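Local coordinates for EGF family domain-containing protein (Toxoplasma gondii, PDB 4Z80) that binds a peptide of the rhoptry neck protein RON2L1 and probably helps form the moving junction through which the parasite invades host cells, at residues 372-377 with 424-429. Numbering follows the deposited sequence.
Sequences SLSNAT and RGKCFF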
loop_
_atom_site.group_PDB
_atom_site.type_symbol
_atom_site.label_atom_id
_atom_site.label_comp_id
_atom_site.label_asym_id
_atom_site.label_seq_id
_atom_site.Cartn_x
_atom_site.Cartn_y
_atom_site.Cartn_z
ATOM N N SER A 372 -15.200 25.012 -9.181
ATOM C CA SER A 372 -16.420 24.295 -8.831
ATOM C C SER A 372 -16.893 23.397 -9.961
ATOM O O SER A 372 -16.535 23.592 -11.127
ATOM C CB SER A 372 -17.537 25.269 -8.431
ATOM O OG SER A 372 -18.063 25.963 -9.551
ATOM N N LEU A 373 -17.692 22.401 -9.591
ATOM C CA LEU A 373 -18.284 21.455 -10.522
ATOM C C LEU A 373 -19.775 21.427 -10.221
ATOM O O LEU A 373 -20.165 21.213 -9.071
ATOM C CB LEU A 373 -17.651 20.063 -10.370
ATOM C CG LEU A 373 -18.107 18.948 -11.303
ATOM C CD1 LEU A 373 -17.633 19.214 -12.720
ATOM C CD2 LEU A 373 -17.566 17.616 -10.812
ATOM N N SER A 374 -20.608 21.645 -11.232
ATOM C CA SER A 374 -22.055 21.708 -11.026
ATOM C C SER A 374 -22.760 20.388 -11.342
ATOM O O SER A 374 -22.274 19.571 -12.117
ATOM C CB SER A 374 -22.652 22.833 -11.880
ATOM O OG SER A 374 -22.249 24.108 -11.394
ATOM N N ASN A 375 -23.925 20.198 -10.726
ATOM C CA ASN A 375 -24.774 19.031 -10.956
ATOM C C ASN A 375 -24.051 17.697 -10.763
ATOM O O ASN A 375 -24.218 16.766 -11.545
ATOM C CB ASN A 375 -25.374 19.077 -12.362
ATOM C CG ASN A 375 -26.506 18.079 -12.542
ATOM O OD1 ASN A 375 -27.230 17.770 -11.598
ATOM N ND2 ASN A 375 -26.648 17.553 -13.751
ATOM N N ALA A 376 -23.251 17.615 -9.709
ATOM C CA ALA A 376 -22.517 16.403 -9.379
ATOM C C ALA A 376 -23.182 15.701 -8.208
ATOM O O ALA A 376 -23.940 16.324 -7.467
ATOM C CB ALA A 376 -21.076 16.732 -9.035
ATOM N N THR A 377 -22.903 14.413 -8.058
ATOM C CA THR A 377 -23.257 13.707 -6.833
ATOM C C THR A 377 -22.141 13.898 -5.813
ATOM O O THR A 377 -21.038 14.327 -6.157
ATOM C CB THR A 377 -23.460 12.204 -7.053
ATOM O OG1 THR A 377 -22.220 11.617 -7.465
ATOM C CG2 THR A 377 -24.540 11.922 -8.107
ATOM N N ARG A 424 -27.945 15.508 -5.936
ATOM C CA ARG A 424 -27.057 16.274 -6.793
ATOM C C ARG A 424 -26.870 17.670 -6.215
ATOM O O ARG A 424 -27.679 18.150 -5.416
ATOM C CB ARG A 424 -27.593 16.322 -8.225
ATOM C CG ARG A 424 -27.627 14.930 -8.880
ATOM C CD ARG A 424 -27.228 14.950 -10.349
ATOM N NE ARG A 424 -26.963 13.595 -10.837
ATOM C CZ ARG A 424 -25.820 13.178 -11.378
ATOM N NH1 ARG A 424 -24.786 14.000 -11.540
ATOM N NH2 ARG A 424 -25.714 11.917 -11.771
ATOM N N GLY A 425 -25.772 18.305 -6.601
ATOM C CA GLY A 425 -25.434 19.615 -6.102
ATOM C C GLY A 425 -24.125 20.098 -6.687
ATOM O O GLY A 425 -23.708 19.660 -7.760
ATOM N N LYS A 426 -23.479 20.996 -5.959
ATOM C CA LYS A 426 -22.284 21.669 -6.427
ATOM C C LYS A 426 -21.075 21.283 -5.585
ATOM O O LYS A 426 -21.162 21.260 -4.358
ATOM C CB LYS A 426 -22.506 23.176 -6.381
ATOM C CG LYS A 426 -21.657 23.966 -7.339
ATOM C CD LYS A 426 -22.192 25.382 -7.450
ATOM C CE LYS A 426 -21.619 26.120 -8.635
ATOM N NZ LYS A 426 -22.722 26.630 -9.500
ATOM N N CYS A 427 -19.968 20.966 -6.257
ATOM C CA CYS A 427 -18.686 20.701 -5.600
ATOM C C CYS A 427 -17.793 21.903 -5.642
ATOM O O CYS A 427 -17.534 22.431 -6.717
ATOM C CB CYS A 427 -17.919 19.580 -6.272
ATOM S SG CYS A 427 -18.867 18.226 -6.852
ATOM N N PHE A 428 -17.303 22.334 -4.488
ATOM C CA PHE A 428 -16.356 23.441 -4.410
ATOM C C PHE A 428 -14.992 22.916 -4.004
ATOM O O PHE A 428 -14.866 22.260 -2.977
ATOM C CB PHE A 428 -16.830 24.503 -3.418
ATOM C CG PHE A 428 -18.110 25.159 -3.819
ATOM C CD1 PHE A 428 -18.107 26.263 -4.651
ATOM C CD2 PHE A 428 -19.323 24.666 -3.373
ATOM C CE1 PHE A 428 -19.288 26.862 -5.023
ATOM C CE2 PHE A 428 -20.507 25.265 -3.743
ATOM C CZ PHE A 428 -20.490 26.363 -4.567
ATOM N N PHE A 429 -13.973 23.207 -4.807
ATOM C CA PHE A 429 -12.628 22.684 -4.589
ATOM C C PHE A 429 -11.701 23.745 -4.011
ATOM O O PHE A 429 -11.721 24.907 -4.438
ATOM C CB PHE A 429 -12.039 22.155 -5.907
ATOM C CG PHE A 429 -12.825 21.047 -6.539
ATOM C CD1 PHE A 429 -12.748 19.757 -6.049
ATOM C CD2 PHE A 429 -13.606 21.282 -7.658
ATOM C CE1 PHE A 429 -13.456 18.728 -6.640
ATOM C CE2 PHE A 429 -14.321 20.259 -8.251
ATOM C CZ PHE A 429 -14.246 18.976 -7.738
#
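Leu373 O takes Cys427 N at 2.8 Å, and the CA-H of Lys426 also points at this oxygen. Cys427 O returns the favour by accepting Leu373 N, which makes the two residues a hydrogen-bonded antiparallel pair; Ser372 CA adds a CA-H...O contact of 3.0 Å to Cys427 O. Farther along, a G1 beta bulge shifts the register by one residue: Asn375 and Ala376 both face Gly425, and Asn375 takes positive phi (54°). Within it Ala376 and Gly425 exchange two backbone bonds. Arg424 binds the bulge from its flank. Arg424 NH1 donates to Asn375 O at 2.8 Å, the acceptor close to the guanidinium plane but the donor tilted 29° from the carbonyl plane, while Thr377 CG2 sits over the centre of one guanidinium face, 3.7 Å from Arg424 CZ. With CG anti to its backbone N (chi1 -167°), the Asn375 amide swings back until Asn375 OD1 lies 3.1 Å from Arg424 CD. Lys426 reaches over to strand 372-374, where Lys426 NZ gives Ser374 OG a longer hydrogen bond of 3.2 Å. On the face that carries Leu373, Ala376 and Cys427, Leu373 CB meets Cys427 CB and the edge of the Phe429 ring. That apolar side faces helix 378-387, to which Cys427 is tied by its disulfide with Cys381, an arrangement consistent with a PAN-type fold; Phe429 rests on Arg384 and Leu385. Thr377 is the N-cap of this helix. Strand 371-377 is an edge of a four-stranded antiparallel sheet within this chain, and strand 424-430 lies between strands 371-377 and 405-410.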